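Local structure of Ceg4 (Legionella pneumophila subsp. pneumophila, 6AOK) at residues L88-H98 and F123-E132. The protein is a magnesium-binding, HAD-like phosphotyrosine phosphatase effector that attenuates MAPK pathway activation in eukaryotic cells. Residues are numbered along the deposited sequence; the frame is centred on the assembly and turned at random.
Sequences LMSPEAVAFFH and FKYQGFSDEE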
loop_
_atom_site.group_PDB
_atom_site.type_symbol
_atom_site.label_atom_id
_atom_site.label_comp_id
_atom_site.label_asym_id
_atom_site.label_seq_id
_atom_site.Cartn_x
_atom_site.Cartn_y
_atom_site.Cartn_z
ATOM N N LEU A 88 -7.926 -9.108 -2.239
ATOM C CA LEU A 88 -7.877 -8.403 -0.970
ATOM C C LEU A 88 -6.485 -8.509 -0.335
ATOM O O LEU A 88 -5.627 -9.283 -0.776
ATOM C CB LEU A 88 -8.943 -8.968 -0.024
ATOM C CG LEU A 88 -10.383 -8.980 -0.522
ATOM C CD1 LEU A 88 -11.225 -9.653 0.531
ATOM C CD2 LEU A 88 -10.802 -7.544 -0.677
HETATM N N MSE A 89 -6.264 -7.716 0.704
HETATM C CA MSE A 89 -5.061 -7.829 1.546
HETATM C C MSE A 89 -5.121 -9.085 2.360
HETATM O O MSE A 89 -6.186 -9.419 2.843
HETATM C CB MSE A 89 -4.966 -6.692 2.555
HETATM C CG MSE A 89 -4.643 -5.395 2.043
HETATM SE SE MSE A 89 -4.238 -4.310 3.604
HETATM C CE MSE A 89 -5.999 -3.444 3.716
ATOM N N SER A 90 -3.996 -9.762 2.591
ATOM C CA SER A 90 -4.010 -10.886 3.514
ATOM C C SER A 90 -4.233 -10.390 4.950
ATOM O O SER A 90 -3.968 -9.237 5.271
ATOM C CB SER A 90 -2.687 -11.661 3.451
ATOM O OG SER A 90 -1.612 -10.824 3.851
ATOM N N PRO A 91 -4.702 -11.264 5.829
ATOM C CA PRO A 91 -4.837 -10.891 7.239
ATOM C C PRO A 91 -3.537 -10.412 7.851
ATOM O O PRO A 91 -3.566 -9.544 8.741
ATOM C CB PRO A 91 -5.290 -12.202 7.902
ATOM C CG PRO A 91 -5.898 -13.021 6.780
ATOM C CD PRO A 91 -5.119 -12.653 5.554
ATOM N N GLU A 92 -2.396 -10.999 7.436
ATOM C CA GLU A 92 -1.096 -10.524 7.906
ATOM C C GLU A 92 -0.845 -9.106 7.401
ATOM O O GLU A 92 -0.402 -8.232 8.161
ATOM C CB GLU A 92 0.023 -11.454 7.452
ATOM C CG GLU A 92 0.028 -12.862 8.080
ATOM C CD GLU A 92 -0.905 -13.830 7.370
ATOM O OE1 GLU A 92 -1.678 -13.434 6.466
ATOM O OE2 GLU A 92 -0.859 -15.027 7.726
ATOM N N ALA A 93 -1.167 -8.837 6.143
ATOM C CA ALA A 93 -0.988 -7.469 5.652
ATOM C C ALA A 93 -1.902 -6.495 6.385
ATOM O O ALA A 93 -1.491 -5.369 6.713
ATOM C CB ALA A 93 -1.257 -7.398 4.155
ATOM N N VAL A 94 -3.159 -6.900 6.616
ATOM C CA VAL A 94 -4.087 -6.072 7.393
ATOM C C VAL A 94 -3.491 -5.719 8.751
ATOM O O VAL A 94 -3.516 -4.561 9.172
ATOM C CB VAL A 94 -5.436 -6.792 7.544
ATOM C CG1 VAL A 94 -6.273 -6.134 8.648
ATOM C CG2 VAL A 94 -6.184 -6.780 6.214
ATOM N N ALA A 95 -2.947 -6.713 9.468
ATOM C CA ALA A 95 -2.382 -6.423 10.784
ATOM C C ALA A 95 -1.181 -5.475 10.683
ATOM O O ALA A 95 -0.982 -4.602 11.548
ATOM C CB ALA A 95 -1.985 -7.725 11.496
ATOM N N PHE A 96 -0.344 -5.658 9.667
ATOM C CA PHE A 96 0.787 -4.758 9.465
ATOM C C PHE A 96 0.340 -3.306 9.293
ATOM O O PHE A 96 0.859 -2.400 9.974
ATOM C CB PHE A 96 1.576 -5.176 8.234
ATOM C CG PHE A 96 2.748 -4.279 7.931
ATOM C CD1 PHE A 96 3.975 -4.474 8.538
ATOM C CD2 PHE A 96 2.618 -3.237 7.005
ATOM C CE1 PHE A 96 5.062 -3.642 8.203
ATOM C CE2 PHE A 96 3.656 -2.417 6.718
ATOM C CZ PHE A 96 4.889 -2.622 7.299
ATOM N N PHE A 97 -0.620 -3.065 8.386
ATOM C CA PHE A 97 -1.088 -1.700 8.159
ATOM C C PHE A 97 -1.832 -1.110 9.345
ATOM O O PHE A 97 -1.717 0.094 9.584
ATOM C CB PHE A 97 -1.920 -1.652 6.872
ATOM C CG PHE A 97 -1.040 -1.724 5.686
ATOM C CD1 PHE A 97 -0.267 -0.626 5.341
ATOM C CD2 PHE A 97 -0.850 -2.908 5.005
ATOM C CE1 PHE A 97 0.634 -0.689 4.289
ATOM C CE2 PHE A 97 0.070 -2.994 3.938
ATOM C CZ PHE A 97 0.818 -1.869 3.589
ATOM N N HIS A 98 -2.571 -1.907 10.127
ATOM C CA HIS A 98 -3.111 -1.335 11.352
ATOM C C HIS A 98 -1.982 -0.856 12.253
ATOM O O HIS A 98 -2.087 0.192 12.889
ATOM C CB HIS A 98 -3.990 -2.340 12.122
ATOM C CG HIS A 98 -5.394 -2.457 11.593
ATOM N ND1 HIS A 98 -6.218 -1.364 11.398
ATOM C CD2 HIS A 98 -6.105 -3.542 11.191
ATOM C CE1 HIS A 98 -7.381 -1.771 10.910
ATOM N NE2 HIS A 98 -7.347 -3.093 10.801
ATOM N N PHE A 123 -8.919 -0.754 1.493
ATOM C CA PHE A 123 -8.660 -0.553 2.925
ATOM C C PHE A 123 -9.954 -0.347 3.684
ATOM O O PHE A 123 -10.149 -0.904 4.763
ATOM C CB PHE A 123 -7.743 0.676 3.127
ATOM C CG PHE A 123 -6.265 0.361 3.013
ATOM C CD1 PHE A 123 -5.620 0.383 1.766
ATOM C CD2 PHE A 123 -5.532 0.077 4.149
ATOM C CE1 PHE A 123 -4.289 0.104 1.647
ATOM C CE2 PHE A 123 -4.156 -0.255 4.052
ATOM C CZ PHE A 123 -3.528 -0.230 2.814
ATOM N N LYS A 124 -10.854 0.455 3.140
ATOM C CA LYS A 124 -12.140 0.713 3.811
ATOM C C LYS A 124 -12.938 -0.562 3.958
ATOM O O LYS A 124 -13.528 -0.821 5.015
ATOM C CB LYS A 124 -12.946 1.741 3.008
ATOM C CG LYS A 124 -14.363 2.136 3.525
ATOM C CD LYS A 124 -14.293 2.684 4.921
ATOM C CE LYS A 124 -13.249 3.798 5.077
ATOM N NZ LYS A 124 -13.053 4.122 6.542
ATOM N N TYR A 125 -13.015 -1.351 2.889
ATOM C CA TYR A 125 -13.763 -2.597 2.978
ATOM C C TYR A 125 -13.176 -3.472 4.073
ATOM O O TYR A 125 -13.911 -4.202 4.788
ATOM C CB TYR A 125 -13.725 -3.325 1.632
ATOM C CG TYR A 125 -14.290 -4.720 1.769
ATOM C CD1 TYR A 125 -15.641 -4.907 2.087
ATOM C CD2 TYR A 125 -13.489 -5.825 1.609
ATOM C CE1 TYR A 125 -16.167 -6.180 2.261
ATOM C CE2 TYR A 125 -14.003 -7.098 1.771
ATOM C CZ TYR A 125 -15.330 -7.268 2.113
ATOM O OH TYR A 125 -15.856 -8.549 2.315
ATOM N N GLN A 126 -11.840 -3.431 4.218
ATOM C CA GLN A 126 -11.182 -4.345 5.149
ATOM C C GLN A 126 -11.007 -3.756 6.544
ATOM O O GLN A 126 -10.231 -4.287 7.342
ATOM C CB GLN A 126 -9.860 -4.859 4.555
ATOM C CG GLN A 126 -10.138 -5.748 3.274
ATOM C CD GLN A 126 -8.930 -6.525 2.847
ATOM O OE1 GLN A 126 -8.241 -6.158 1.887
ATOM N NE2 GLN A 126 -8.640 -7.603 3.561
ATOM N N GLY A 127 -11.787 -2.762 6.891
ATOM C CA GLY A 127 -11.965 -2.419 8.284
ATOM C C GLY A 127 -11.141 -1.246 8.720
ATOM O O GLY A 127 -11.041 -1.001 9.918
ATOM N N PHE A 128 -10.496 -0.555 7.793
ATOM C CA PHE A 128 -9.705 0.606 8.156
ATOM C C PHE A 128 -10.553 1.864 8.304
ATOM O O PHE A 128 -11.463 2.112 7.521
ATOM C CB PHE A 128 -8.604 0.793 7.109
ATOM C CG PHE A 128 -7.500 -0.192 7.280
ATOM C CD1 PHE A 128 -7.618 -1.460 6.757
ATOM C CD2 PHE A 128 -6.394 0.110 8.063
ATOM C CE1 PHE A 128 -6.587 -2.398 6.907
ATOM C CE2 PHE A 128 -5.367 -0.819 8.244
ATOM C CZ PHE A 128 -5.454 -2.063 7.659
ATOM N N SER A 129 -10.234 2.681 9.310
ATOM C CA SER A 129 -10.973 3.912 9.548
ATOM C C SER A 129 -10.485 5.005 8.602
ATOM O O SER A 129 -9.410 4.913 8.030
ATOM C CB SER A 129 -10.794 4.368 10.989
ATOM O OG SER A 129 -9.449 4.813 11.124
ATOM N N ASP A 130 -11.297 6.054 8.446
ATOM C CA ASP A 130 -10.859 7.181 7.632
ATOM C C ASP A 130 -9.575 7.782 8.177
ATOM O O ASP A 130 -8.691 8.179 7.400
ATOM C CB ASP A 130 -11.945 8.238 7.570
ATOM C CG ASP A 130 -13.161 7.779 6.784
ATOM O OD1 ASP A 130 -13.013 6.901 5.912
ATOM O OD2 ASP A 130 -14.273 8.313 7.038
ATOM N N GLU A 131 -9.455 7.844 9.518
ATOM C CA GLU A 131 -8.237 8.333 10.155
ATOM C C GLU A 131 -7.020 7.530 9.719
ATOM O O GLU A 131 -5.974 8.103 9.381
ATOM C CB GLU A 131 -8.377 8.282 11.675
ATOM C CG GLU A 131 -7.222 8.962 12.364
ATOM C CD GLU A 131 -7.198 8.679 13.860
ATOM O OE1 GLU A 131 -8.293 8.489 14.463
ATOM O OE2 GLU A 131 -6.074 8.635 14.421
ATOM N N GLU A 132 -7.127 6.196 9.725
ATOM C CA GLU A 132 -6.006 5.390 9.288
ATOM C C GLU A 132 -5.724 5.595 7.816
ATOM O O GLU A 132 -4.568 5.681 7.402
ATOM C CB GLU A 132 -6.279 3.909 9.547
ATOM C CG GLU A 132 -6.238 3.533 10.987
ATOM C CD GLU A 132 -6.708 2.094 11.173
ATOM O OE1 GLU A 132 -7.904 1.781 10.905
ATOM O OE2 GLU A 132 -5.834 1.270 11.533
HETATM O O HOH W 1 -9.501 -4.795 9.870
#
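Q126 reads the backbone of M89 with both ends of its amide: M89 N donates to OE1 at 2.8 Å, in the carbonyl plane on a lone pair, while NE2 gives an almost straight bond (177°) to M89 O. A primary amide suits this place because its acceptor and donor together satisfy both polar groups of one buried residue, which fixes the rotation of the amide. The apolar, flexible side chain of M89, a selenomethionine bent at chi3 (-99°), packs between the rings. In one of its two modelled conformers, CE makes a CH-pi contact over the face of F123, SE adds an oblique Met-aromatic contact with that ring, and CE packs 3.4 Å from F128 CE1. F123 in turn points its edge at the face of F97, planes at 88°, and F128 is held between F123 CD2 over one face and the H98 ring in an offset stack on the other.

The partly exposed rim at H98 and G127 is instead polar and water-bridged, with little apolar packing beyond the stack on F128. H98 ND1 donates 2.7 Å to the syn lone pair of E132 OE2, while its NE2 shares a water with Q126 O. The carboxylate probably favours a positive charge on the imidazole. E132 OE1 accepts from S129 N in a capping box at the start of helix 130-133, so both carboxylate oxygens are engaged. G127, at a positive phi where a CB would press on the preceding carbonyl O, is the C-prime residue of the Schellman motif ending helix 116-125, with F128 N bonded to F123 O.

The contact thus joins the loop before helix 91-100 and one side of that helix, V94, F97 and H98, to the turn between helices 116-125 and 130-133, with W201 of helix 201-211 against F97 and helix 60-71 against Y125, beside the parallel sheet of the HAD-like domain.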